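Local coordinates for suppressor protein MPT5 (Saccharomyces cerevisiae, PDB 5BZ1) that binds the 3'-UTRs of target mRNAs through its Pumilio repeat domain and regulates their expression after transcription, at residues 196-207 and 230-240; 133-142 and 172-182. All coordinates share one frame; numbering follows the deposited sequence.

Contact 1: 196-207 and 230-240; sequences FKISVKIVQFLP and FYLLAELFNRL
Ser199 OG and Tyr231 OH form a short hydrogen bond of 2.5 Å, and either hydroxyl could be the donor. OG meets the tyrosine ring at its edge, in the ring plane. Tyr231 CG lies between its backbone N and carbonyl carbon (chi1 80°), and this turns the ring toward helix 192-204. Phe196 closes this end. Its CE1 is 3.8 Å from Tyr231 CE2, and the two ring planes stand almost perpendicular. Phe196 CZ also touches the in-plane edge of the Phe230 ring. In the middle, Val203 CG1 packs on Glu235 CG at 3.6 Å. At the far end Leu206 and Leu240 meet tip to tip, CD2 to CD2 at 3.5 Å, and Leu236 CD2 comes across Leu206 at 3.7 Å from its CD2. Ile219 of helix 215-223 also packs on Leu206. The extended Arg239 chain lays one guanidinium face over Pro207 CD. Arg239 NE is 3.0 Å from Val203 O, but the angle is poor for a hydrogen bond. The two helix segments run nearly parallel, 15° apart, with axes 11.1 Å from each other. Such side-by-side stacking of nearly parallel helices is characteristic of the Pumilio (PUF) alpha-solenoid.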
loop_
_atom_site.group_PDB
_atom_site.type_symbol
_atom_site.label_atom_id
_atom_site.label_comp_id
_atom_site.label_asym_id
_atom_site.label_seq_id
_atom_site.Cartn_x
_atom_site.Cartn_y
_atom_site.Cartn_z
ATOM N N PHE A 196 7.306 -10.964 -4.229
ATOM C CA PHE A 196 7.549 -11.565 -5.542
ATOM C C PHE A 196 6.266 -12.061 -6.197
ATOM O O PHE A 196 5.997 -11.745 -7.357
ATOM C CB PHE A 196 8.529 -12.733 -5.425
ATOM C CG PHE A 196 9.964 -12.317 -5.288
ATOM C CD1 PHE A 196 10.347 -11.003 -5.510
ATOM C CD2 PHE A 196 10.937 -13.248 -4.946
ATOM C CE1 PHE A 196 11.671 -10.620 -5.387
ATOM C CE2 PHE A 196 12.263 -12.870 -4.821
ATOM C CZ PHE A 196 12.628 -11.554 -5.043
ATOM N N LYS A 197 5.486 -12.845 -5.454
ATOM C CA LYS A 197 4.241 -13.411 -5.970
ATOM C C LYS A 197 3.276 -12.325 -6.435
ATOM O O LYS A 197 2.606 -12.471 -7.459
ATOM C CB LYS A 197 3.579 -14.310 -4.918
ATOM C CG LYS A 197 4.221 -15.690 -4.801
ATOM C CD LYS A 197 3.901 -16.357 -3.469
ATOM C CE LYS A 197 2.408 -16.560 -3.272
ATOM N NZ LYS A 197 1.831 -17.522 -4.248
ATOM N N ILE A 198 3.221 -11.229 -5.685
ATOM C CA ILE A 198 2.355 -10.105 -6.021
ATOM C C ILE A 198 2.900 -9.333 -7.224
ATOM O O ILE A 198 2.142 -8.907 -8.097
ATOM C CB ILE A 198 2.177 -9.163 -4.813
ATOM C CG1 ILE A 198 1.553 -9.927 -3.642
ATOM C CG2 ILE A 198 1.322 -7.961 -5.176
ATOM C CD1 ILE A 198 1.352 -9.093 -2.388
ATOM N N SER A 199 4.219 -9.167 -7.267
ATOM C CA SER A 199 4.874 -8.456 -8.361
ATOM C C SER A 199 4.701 -9.158 -9.707
ATOM O O SER A 199 4.544 -8.498 -10.738
ATOM C CB SER A 199 6.356 -8.273 -8.056
ATOM O OG SER A 199 7.067 -7.888 -9.215
ATOM N N VAL A 200 4.738 -10.490 -9.696
ATOM C CA VAL A 200 4.480 -11.271 -10.900
ATOM C C VAL A 200 3.122 -10.892 -11.487
ATOM O O VAL A 200 2.995 -10.662 -12.689
ATOM C CB VAL A 200 4.532 -12.786 -10.616
ATOM C CG1 VAL A 200 3.935 -13.575 -11.772
ATOM C CG2 VAL A 200 5.964 -13.235 -10.353
ATOM N N LYS A 201 2.116 -10.802 -10.626
ATOM C CA LYS A 201 0.776 -10.435 -11.059
ATOM C C LYS A 201 0.695 -8.964 -11.495
ATOM O O LYS A 201 0.012 -8.631 -12.468
ATOM C CB LYS A 201 -0.237 -10.738 -9.953
ATOM C CG LYS A 201 -1.400 -11.610 -10.408
ATOM C CD LYS A 201 -0.932 -12.953 -10.960
ATOM C CE LYS A 201 -2.077 -13.695 -11.641
ATOM N NZ LYS A 201 -1.661 -15.039 -12.127
ATOM N N ILE A 202 1.407 -8.095 -10.781
ATOM C CA ILE A 202 1.461 -6.674 -11.125
ATOM C C ILE A 202 2.071 -6.461 -12.516
ATOM O O ILE A 202 1.557 -5.676 -13.318
ATOM C CB ILE A 202 2.242 -5.867 -10.063
ATOM C CG1 ILE A 202 1.369 -5.632 -8.826
ATOM C CG2 ILE A 202 2.708 -4.534 -10.622
ATOM C CD1 ILE A 202 2.116 -5.036 -7.641
ATOM N N VAL A 203 3.165 -7.166 -12.795
ATOM C CA VAL A 203 3.811 -7.094 -14.104
ATOM C C VAL A 203 2.910 -7.673 -15.194
ATOM O O VAL A 203 2.822 -7.124 -16.293
ATOM C CB VAL A 203 5.180 -7.812 -14.102
ATOM C CG1 VAL A 203 5.757 -7.901 -15.516
ATOM C CG2 VAL A 203 6.152 -7.095 -13.174
ATOM N N GLN A 204 2.236 -8.777 -14.879
ATOM C CA GLN A 204 1.339 -9.435 -15.826
ATOM C C GLN A 204 0.224 -8.501 -16.298
ATOM O O GLN A 204 -0.156 -8.515 -17.472
ATOM C CB GLN A 204 0.740 -10.701 -15.203
ATOM C CG GLN A 204 -0.353 -11.353 -16.048
ATOM C CD GLN A 204 -0.863 -12.661 -15.465
ATOM O OE1 GLN A 204 -0.344 -13.153 -14.462
ATOM N NE2 GLN A 204 -1.884 -13.233 -16.098
ATOM N N PHE A 205 -0.283 -7.679 -15.384
ATOM C CA PHE A 205 -1.393 -6.783 -15.689
ATOM C C PHE A 205 -0.968 -5.318 -15.711
ATOM O O PHE A 205 -1.774 -4.424 -15.449
ATOM C CB PHE A 205 -2.524 -6.988 -14.681
ATOM C CG PHE A 205 -3.183 -8.331 -14.782
ATOM C CD1 PHE A 205 -4.227 -8.538 -15.673
ATOM C CD2 PHE A 205 -2.757 -9.387 -13.994
ATOM C CE1 PHE A 205 -4.837 -9.777 -15.773
ATOM C CE2 PHE A 205 -3.361 -10.628 -14.086
ATOM C CZ PHE A 205 -4.402 -10.824 -14.979
ATOM N N LEU A 206 0.299 -5.087 -16.036
ATOM C CA LEU A 206 0.869 -3.741 -16.111
ATOM C C LEU A 206 0.065 -2.712 -16.934
ATOM O O LEU A 206 -0.104 -1.572 -16.483
ATOM C CB LEU A 206 2.319 -3.810 -16.599
ATOM C CG LEU A 206 3.177 -2.557 -16.449
ATOM C CD1 LEU A 206 3.259 -2.151 -14.994
ATOM C CD2 LEU A 206 4.564 -2.821 -16.990
ATOM N N PRO A 207 -0.428 -3.096 -18.135
ATOM C CA PRO A 207 -1.157 -2.097 -18.927
ATOM C C PRO A 207 -2.419 -1.567 -18.242
ATOM O O PRO A 207 -2.819 -0.436 -18.521
ATOM C CB PRO A 207 -1.538 -2.866 -20.196
ATOM C CG PRO A 207 -0.515 -3.942 -20.309
ATOM C CD PRO A 207 -0.251 -4.353 -18.888
ATOM N N PHE A 230 16.935 -6.075 -9.054
ATOM C CA PHE A 230 17.617 -7.042 -9.921
ATOM C C PHE A 230 16.768 -7.569 -11.085
ATOM O O PHE A 230 17.313 -8.070 -12.068
ATOM C CB PHE A 230 18.193 -8.206 -9.098
ATOM C CG PHE A 230 17.165 -9.209 -8.653
ATOM C CD1 PHE A 230 17.013 -10.410 -9.334
ATOM C CD2 PHE A 230 16.353 -8.956 -7.554
ATOM C CE1 PHE A 230 16.069 -11.342 -8.931
ATOM C CE2 PHE A 230 15.406 -9.881 -7.143
ATOM C CZ PHE A 230 15.263 -11.076 -7.834
ATOM N N TYR A 231 15.445 -7.451 -10.980
ATOM C CA TYR A 231 14.559 -7.903 -12.053
ATOM C C TYR A 231 13.556 -6.842 -12.513
ATOM O O TYR A 231 13.221 -6.780 -13.695
ATOM C CB TYR A 231 13.811 -9.177 -11.645
ATOM C CG TYR A 231 12.620 -8.927 -10.751
ATOM C CD1 TYR A 231 11.330 -8.891 -11.269
ATOM C CD2 TYR A 231 12.785 -8.728 -9.391
ATOM C CE1 TYR A 231 10.246 -8.661 -10.455
ATOM C CE2 TYR A 231 11.711 -8.501 -8.572
ATOM C CZ TYR A 231 10.447 -8.467 -9.106
ATOM O OH TYR A 231 9.387 -8.236 -8.272
ATOM N N LEU A 232 13.076 -6.018 -11.583
ATOM C CA LEU A 232 11.963 -5.109 -11.865
ATOM C C LEU A 232 12.271 -4.062 -12.938
ATOM O O LEU A 232 11.417 -3.763 -13.773
ATOM C CB LEU A 232 11.469 -4.428 -10.584
ATOM C CG LEU A 232 10.167 -3.638 -10.739
ATOM C CD1 LEU A 232 9.046 -4.543 -11.232
ATOM C CD2 LEU A 232 9.770 -2.967 -9.437
ATOM N N LEU A 233 13.479 -3.508 -12.908
ATOM C CA LEU A 233 13.890 -2.495 -13.881
ATOM C C LEU A 233 13.802 -3.019 -15.315
ATOM O O LEU A 233 13.073 -2.470 -16.142
ATOM C CB LEU A 233 15.310 -2.012 -13.584
ATOM C CG LEU A 233 15.503 -1.193 -12.309
ATOM C CD1 LEU A 233 16.970 -1.152 -11.916
ATOM C CD2 LEU A 233 14.971 0.213 -12.504
ATOM N N ALA A 234 14.543 -4.084 -15.598
ATOM C CA ALA A 234 14.520 -4.705 -16.918
ATOM C C ALA A 234 13.123 -5.208 -17.289
ATOM O O ALA A 234 12.681 -5.044 -18.424
ATOM C CB ALA A 234 15.526 -5.837 -16.981
ATOM N N GLU A 235 12.439 -5.827 -16.329
ATOM C CA GLU A 235 11.101 -6.364 -16.563
ATOM C C GLU A 235 10.139 -5.257 -16.983
ATOM O O GLU A 235 9.439 -5.383 -17.990
ATOM C CB GLU A 235 10.577 -7.055 -15.304
ATOM C CG GLU A 235 9.380 -7.955 -15.535
ATOM C CD GLU A 235 9.779 -9.370 -15.888
ATOM O OE1 GLU A 235 10.816 -9.840 -15.374
ATOM O OE2 GLU A 235 9.055 -10.014 -16.677
ATOM N N LEU A 236 10.110 -4.176 -16.207
ATOM C CA LEU A 236 9.288 -3.017 -16.540
ATOM C C LEU A 236 9.672 -2.437 -17.894
ATOM O O LEU A 236 8.808 -2.174 -18.726
ATOM C CB LEU A 236 9.400 -1.927 -15.473
ATOM C CG LEU A 236 8.660 -2.130 -14.152
ATOM C CD1 LEU A 236 8.769 -0.886 -13.290
ATOM C CD2 LEU A 236 7.204 -2.477 -14.394
ATOM N N PHE A 237 10.967 -2.239 -18.118
ATOM C CA PHE A 237 11.403 -1.598 -19.348
ATOM C C PHE A 237 11.111 -2.451 -20.579
ATOM O O PHE A 237 10.760 -1.918 -21.627
ATOM C CB PHE A 237 12.882 -1.217 -19.295
ATOM C CG PHE A 237 13.291 -0.276 -20.391
ATOM C CD1 PHE A 237 12.832 1.037 -20.397
ATOM C CD2 PHE A 237 14.113 -0.701 -21.422
ATOM C CE1 PHE A 237 13.194 1.912 -21.409
ATOM C CE2 PHE A 237 14.479 0.168 -22.438
ATOM C CZ PHE A 237 14.019 1.476 -22.430
ATOM N N ASN A 238 11.250 -3.767 -20.453
ATOM C CA ASN A 238 10.933 -4.665 -21.561
ATOM C C ASN A 238 9.460 -4.582 -21.961
ATOM O O ASN A 238 9.126 -4.605 -23.145
ATOM C CB ASN A 238 11.306 -6.109 -21.217
ATOM C CG ASN A 238 12.806 -6.317 -21.118
ATOM O OD1 ASN A 238 13.590 -5.501 -21.601
ATOM N ND2 ASN A 238 13.214 -7.418 -20.492
ATOM N N ARG A 239 8.587 -4.474 -20.964
ATOM C CA ARG A 239 7.146 -4.441 -21.195
ATOM C C ARG A 239 6.656 -3.084 -21.702
ATOM O O ARG A 239 5.594 -2.996 -22.321
ATOM C CB ARG A 239 6.392 -4.813 -19.911
ATOM C CG ARG A 239 5.548 -6.078 -20.027
ATOM C CD ARG A 239 4.518 -6.183 -18.911
ATOM N NE ARG A 239 3.493 -7.184 -19.204
ATOM C CZ ARG A 239 2.488 -6.994 -20.054
ATOM N NH1 ARG A 239 2.375 -5.845 -20.707
ATOM N NH2 ARG A 239 1.597 -7.953 -20.262
ATOM N N LEU A 240 7.437 -2.036 -21.451
ATOM C CA LEU A 240 6.980 -0.665 -21.680
ATOM C C LEU A 240 7.767 0.148 -22.705
ATOM O O LEU A 240 7.255 1.149 -23.204
ATOM C CB LEU A 240 6.992 0.104 -20.366
ATOM C CG LEU A 240 6.153 -0.510 -19.259
ATOM C CD1 LEU A 240 6.432 0.214 -17.961
ATOM C CD2 LEU A 240 4.680 -0.454 -19.630
#

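Contact 2: 133-142 and 172-182; sequences VTLINDLNGN and TISTHKHGCCV. With nucleotides of chain B.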
loop_
_atom_site.group_PDB
_atom_site.type_symbol
_atom_site.label_atom_id
_atom_site.label_comp_id
_atom_site.label_asym_id
_atom_site.label_seq_id
_atom_site.Cartn_x
_atom_site.Cartn_y
_atom_site.Cartn_z
ATOM N N VAL A 133 -11.420 -10.088 -1.301
ATOM C CA VAL A 133 -11.230 -8.938 -2.185
ATOM C C VAL A 133 -12.201 -7.825 -1.788
ATOM O O VAL A 133 -11.817 -6.660 -1.669
ATOM C CB VAL A 133 -11.433 -9.316 -3.666
ATOM C CG1 VAL A 133 -11.483 -8.072 -4.534
ATOM C CG2 VAL A 133 -10.320 -10.242 -4.137
ATOM N N THR A 134 -13.455 -8.204 -1.566
ATOM C CA THR A 134 -14.480 -7.276 -1.101
ATOM C C THR A 134 -14.064 -6.576 0.197
ATOM O O THR A 134 -14.211 -5.361 0.321
ATOM C CB THR A 134 -15.828 -7.991 -0.918
ATOM O OG1 THR A 134 -16.354 -8.343 -2.206
ATOM C CG2 THR A 134 -16.822 -7.096 -0.194
ATOM N N LEU A 135 -13.528 -7.339 1.146
ATOM C CA LEU A 135 -13.037 -6.771 2.401
ATOM C C LEU A 135 -11.919 -5.749 2.174
ATOM O O LEU A 135 -11.903 -4.686 2.798
ATOM C CB LEU A 135 -12.543 -7.880 3.334
ATOM C CG LEU A 135 -13.631 -8.751 3.957
ATOM C CD1 LEU A 135 -13.044 -9.709 4.976
ATOM C CD2 LEU A 135 -14.693 -7.882 4.600
ATOM N N ILE A 136 -10.990 -6.082 1.282
ATOM C CA ILE A 136 -9.856 -5.212 0.977
ATOM C C ILE A 136 -10.329 -3.847 0.468
ATOM O O ILE A 136 -9.759 -2.812 0.815
ATOM C CB ILE A 136 -8.910 -5.875 -0.055
ATOM C CG1 ILE A 136 -8.204 -7.078 0.571
ATOM C CG2 ILE A 136 -7.875 -4.888 -0.569
ATOM C CD1 ILE A 136 -7.401 -7.909 -0.414
ATOM N N ASN A 137 -11.388 -3.853 -0.338
ATOM C CA ASN A 137 -11.919 -2.628 -0.925
ATOM C C ASN A 137 -13.061 -1.986 -0.142
ATOM O O ASN A 137 -13.460 -0.859 -0.437
ATOM C CB ASN A 137 -12.365 -2.881 -2.369
ATOM C CG ASN A 137 -11.196 -3.056 -3.315
ATOM O OD1 ASN A 137 -10.067 -2.699 -2.990
ATOM N ND2 ASN A 137 -11.464 -3.602 -4.498
ATOM N N ASP A 138 -13.592 -2.700 0.846
ATOM C CA ASP A 138 -14.764 -2.215 1.572
ATOM C C ASP A 138 -14.446 -1.061 2.522
ATOM O O ASP A 138 -13.419 -1.065 3.209
ATOM C CB ASP A 138 -15.445 -3.352 2.342
ATOM C CG ASP A 138 -16.725 -2.907 3.025
ATOM O OD1 ASP A 138 -17.771 -2.826 2.344
ATOM O OD2 ASP A 138 -16.682 -2.641 4.243
ATOM N N LEU A 139 -15.346 -0.081 2.541
ATOM C CA LEU A 139 -15.249 1.099 3.392
ATOM C C LEU A 139 -14.936 0.753 4.852
ATOM O O LEU A 139 -14.135 1.428 5.502
ATOM C CB LEU A 139 -16.558 1.886 3.303
ATOM C CG LEU A 139 -16.784 3.065 4.247
ATOM C CD1 LEU A 139 -15.751 4.153 3.996
ATOM C CD2 LEU A 139 -18.193 3.616 4.083
ATOM N N ASN A 140 -15.571 -0.301 5.361
ATOM C CA ASN A 140 -15.364 -0.729 6.741
ATOM C C ASN A 140 -14.340 -1.853 6.859
ATOM O O ASN A 140 -13.495 -1.846 7.760
ATOM C CB ASN A 140 -16.694 -1.168 7.357
ATOM C CG ASN A 140 -17.674 -0.028 7.490
ATOM O OD1 ASN A 140 -17.342 1.024 8.034
ATOM N ND2 ASN A 140 -18.881 -0.217 6.968
ATOM N N GLY A 141 -14.419 -2.812 5.940
ATOM C CA GLY A 141 -13.573 -3.992 5.983
ATOM C C GLY A 141 -12.084 -3.748 5.806
ATOM O O GLY A 141 -11.267 -4.477 6.376
ATOM N N ASN A 142 -11.720 -2.729 5.030
ATOM C CA ASN A 142 -10.308 -2.491 4.739
ATOM C C ASN A 142 -9.519 -2.146 6.003
ATOM O O ASN A 142 -8.310 -2.364 6.065
ATOM C CB ASN A 142 -10.127 -1.418 3.653
ATOM C CG ASN A 142 -10.210 -0.000 4.203
ATOM O OD1 ASN A 142 -9.192 0.605 4.549
ATOM N ND2 ASN A 142 -11.422 0.540 4.276
ATOM N N THR A 172 -8.483 -5.360 -9.665
ATOM C CA THR A 172 -9.611 -5.007 -8.803
ATOM C C THR A 172 -9.154 -4.258 -7.549
ATOM O O THR A 172 -9.804 -3.312 -7.104
ATOM C CB THR A 172 -10.400 -6.261 -8.381
ATOM O OG1 THR A 172 -10.687 -7.059 -9.534
ATOM C CG2 THR A 172 -11.706 -5.873 -7.686
ATOM N N ILE A 173 -8.016 -4.678 -7.006
ATOM C CA ILE A 173 -7.458 -4.090 -5.796
ATOM C C ILE A 173 -6.633 -2.817 -6.049
ATOM O O ILE A 173 -6.857 -1.795 -5.402
ATOM C CB ILE A 173 -6.616 -5.137 -5.035
ATOM C CG1 ILE A 173 -7.538 -6.190 -4.416
ATOM C CG2 ILE A 173 -5.758 -4.478 -3.964
ATOM C CD1 ILE A 173 -6.852 -7.500 -4.083
ATOM N N SER A 174 -5.686 -2.882 -6.984
ATOM C CA SER A 174 -4.760 -1.772 -7.222
ATOM C C SER A 174 -5.435 -0.523 -7.790
ATOM O O SER A 174 -4.949 0.591 -7.598
ATOM C CB SER A 174 -3.627 -2.203 -8.157
ATOM O OG SER A 174 -2.883 -3.278 -7.622
ATOM N N THR A 175 -6.544 -0.715 -8.500
ATOM C CA THR A 175 -7.249 0.396 -9.132
ATOM C C THR A 175 -8.402 0.895 -8.274
ATOM O O THR A 175 -9.241 1.680 -8.732
ATOM C CB THR A 175 -7.789 0.015 -10.522
ATOM O OG1 THR A 175 -8.819 -0.971 -10.385
ATOM C CG2 THR A 175 -6.667 -0.538 -11.394
ATOM N N HIS A 176 -8.447 0.433 -7.028
ATOM C CA HIS A 176 -9.472 0.883 -6.094
ATOM C C HIS A 176 -8.887 1.864 -5.071
ATOM O O HIS A 176 -7.758 1.693 -4.601
ATOM C CB HIS A 176 -10.118 -0.313 -5.389
ATOM C CG HIS A 176 -11.340 0.032 -4.602
ATOM N ND1 HIS A 176 -11.280 0.600 -3.340
ATOM C CD2 HIS A 176 -12.656 -0.111 -4.876
ATOM C CE1 HIS A 176 -12.498 0.790 -2.886
ATOM N NE2 HIS A 176 -13.361 0.365 -3.801
ATOM N N LYS A 177 -9.673 2.884 -4.741
ATOM C CA LYS A 177 -9.293 3.939 -3.803
ATOM C C LYS A 177 -8.746 3.407 -2.472
ATOM O O LYS A 177 -7.729 3.890 -1.967
ATOM C CB LYS A 177 -10.518 4.811 -3.538
ATOM C CG LYS A 177 -10.271 6.064 -2.728
ATOM C CD LYS A 177 -11.551 6.502 -2.025
ATOM C CE LYS A 177 -12.796 6.181 -2.849
ATOM N NZ LYS A 177 -14.060 6.289 -2.059
ATOM N N HIS A 178 -9.433 2.418 -1.906
ATOM C CA HIS A 178 -9.033 1.836 -0.633
ATOM C C HIS A 178 -8.043 0.688 -0.823
ATOM O O HIS A 178 -7.059 0.579 -0.087
ATOM C CB HIS A 178 -10.261 1.343 0.143
ATOM C CG HIS A 178 -11.254 2.417 0.448
ATOM N ND1 HIS A 178 -12.610 2.170 0.563
ATOM C CD2 HIS A 178 -11.099 3.742 0.669
ATOM C CE1 HIS A 178 -13.238 3.294 0.836
ATOM N NE2 HIS A 178 -12.344 4.269 0.906
ATOM N N GLY A 179 -8.311 -0.167 -1.806
ATOM C CA GLY A 179 -7.454 -1.305 -2.081
ATOM C C GLY A 179 -6.003 -0.949 -2.342
ATOM O O GLY A 179 -5.101 -1.673 -1.916
ATOM N N CYS A 180 -5.774 0.159 -3.041
ATOM C CA CYS A 180 -4.426 0.625 -3.352
ATOM C C CYS A 180 -3.640 0.932 -2.076
ATOM O O CYS A 180 -2.444 0.657 -1.978
ATOM C CB CYS A 180 -4.508 1.873 -4.229
ATOM S SG CYS A 180 -2.920 2.584 -4.690
ATOM N N CYS A 181 -4.328 1.513 -1.098
ATOM C CA CYS A 181 -3.702 1.851 0.181
ATOM C C CYS A 181 -3.394 0.599 1.001
ATOM O O CYS A 181 -2.316 0.480 1.586
ATOM C CB CYS A 181 -4.595 2.801 0.979
ATOM S SG CYS A 181 -4.805 4.426 0.211
ATOM N N VAL A 182 -4.340 -0.334 1.034
ATOM C CA VAL A 182 -4.156 -1.600 1.739
ATOM C C VAL A 182 -2.955 -2.363 1.180
ATOM O O VAL A 182 -2.120 -2.874 1.935
ATOM C CB VAL A 182 -5.412 -2.488 1.629
ATOM C CG1 VAL A 182 -5.186 -3.835 2.297
ATOM C CG2 VAL A 182 -6.618 -1.785 2.241
ATOM P P U B 6 -9.612 10.838 4.285
ATOM O OP1 U B 6 -10.051 11.940 3.386
ATOM O OP2 U B 6 -9.149 11.154 5.668
ATOM O "O5'" U B 6 -10.786 9.766 4.406
ATOM C "C5'" U B 6 -11.579 9.407 3.278
ATOM C "C4'" U B 6 -12.402 8.169 3.545
ATOM O "O4'" U B 6 -11.660 6.992 3.122
ATOM C "C3'" U B 6 -12.783 7.934 5.009
ATOM O "O3'" U B 6 -14.086 7.352 5.072
ATOM C "C2'" U B 6 -11.748 6.907 5.464
ATOM O "O2'" U B 6 -12.147 6.110 6.562
ATOM C "C1'" U B 6 -11.571 6.076 4.198
ATOM N N1 U B 6 -10.289 5.358 4.116
ATOM C C2 U B 6 -10.330 3.982 4.277
ATOM O O2 U B 6 -11.374 3.384 4.478
ATOM N N3 U B 6 -9.114 3.337 4.201
ATOM C C4 U B 6 -7.882 3.925 3.979
ATOM O O4 U B 6 -6.871 3.218 3.936
ATOM C C5 U B 6 -7.930 5.352 3.820
ATOM C C6 U B 6 -9.099 6.010 3.891
ATOM P P U B 5 -7.543 12.155 -1.567
ATOM O OP1 U B 5 -8.898 12.724 -1.380
ATOM O OP2 U B 5 -6.352 13.040 -1.487
ATOM O "O5'" U B 5 -7.348 10.994 -0.498
ATOM C "C5'" U B 5 -8.427 10.131 -0.148
ATOM C "C4'" U B 5 -8.234 9.520 1.218
ATOM O "O4'" U B 5 -7.145 8.553 1.171
ATOM C "C3'" U B 5 -7.876 10.505 2.333
ATOM O "O3'" U B 5 -8.431 10.032 3.557
ATOM C "C2'" U B 5 -6.358 10.379 2.402
ATOM O "O2'" U B 5 -5.778 10.797 3.620
ATOM C "C1'" U B 5 -6.184 8.884 2.159
ATOM N N1 U B 5 -4.845 8.492 1.694
ATOM C C2 U B 5 -4.262 7.394 2.310
ATOM O O2 U B 5 -4.827 6.755 3.186
ATOM N N3 U B 5 -3.005 7.063 1.857
ATOM C C4 U B 5 -2.287 7.717 0.874
ATOM O O4 U B 5 -1.163 7.308 0.571
ATOM C C5 U B 5 -2.958 8.846 0.298
ATOM C C6 U B 5 -4.183 9.193 0.713
#
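The side-chain amide of Asn137 lies flat over the His176 ring, with the planes 9° apart, Asn137 CG 3.3 Å from His176 CG, and Asn137 CB over the ring centre in a CH-pi contact. Asn137 ND2 donates to Thr172 O (3.1 Å) from above the carbonyl plane. This is the tight part, where Asn137 OD1 comes within 3.1 Å of Gly179 CA and leaves no room for a side chain there. Ile136 CD1 and Ile173 CD1 extend the packing inward at 3.7 Å. His176 ND1 caps the next helix by accepting from His178 N at 3.0 Å. With an alanine in place of His176, the Asn137 amide would probably lose the ring it stacks on, and His178 N its capping acceptor. The packing is looser around exposed Leu139, whose CD1 is 4.1 Å from His178 CE1. The in-plane bond from His178 ND1 to Asn137 O is weak. One face of His178 lies against U6 of chain B. Asn142 pairs with that base: OD1 accepts from U6 N3 (2.8 Å, 178°) and ND2 donates to U6 O2. A base read at its edge and flanked by a side chain is characteristic of the PUF RNA-binding surface.

How the contacts relate
Both contacts join neighbouring Pumilio repeats of one PUM-HD, and they come in series: contact 2 closes before contact 1 opens. Contact 2 joins repeats 4 and 5. Contact 1 spans the end of repeat 5, repeat 6 and the start of repeat 7. Helix 179-189, which begins in contact 2, is followed directly in the chain by helix 192-204 of contact 1. The centres of the two contacts are 22 Å apart; their nearest atoms are about 5 Å apart and do not touch. Contact 2 reaches the bound RNA, whereas contact 1 stays about 13 Å from it at the nearest atom. Together they continue the scaffold that presents the RNA-binding surface.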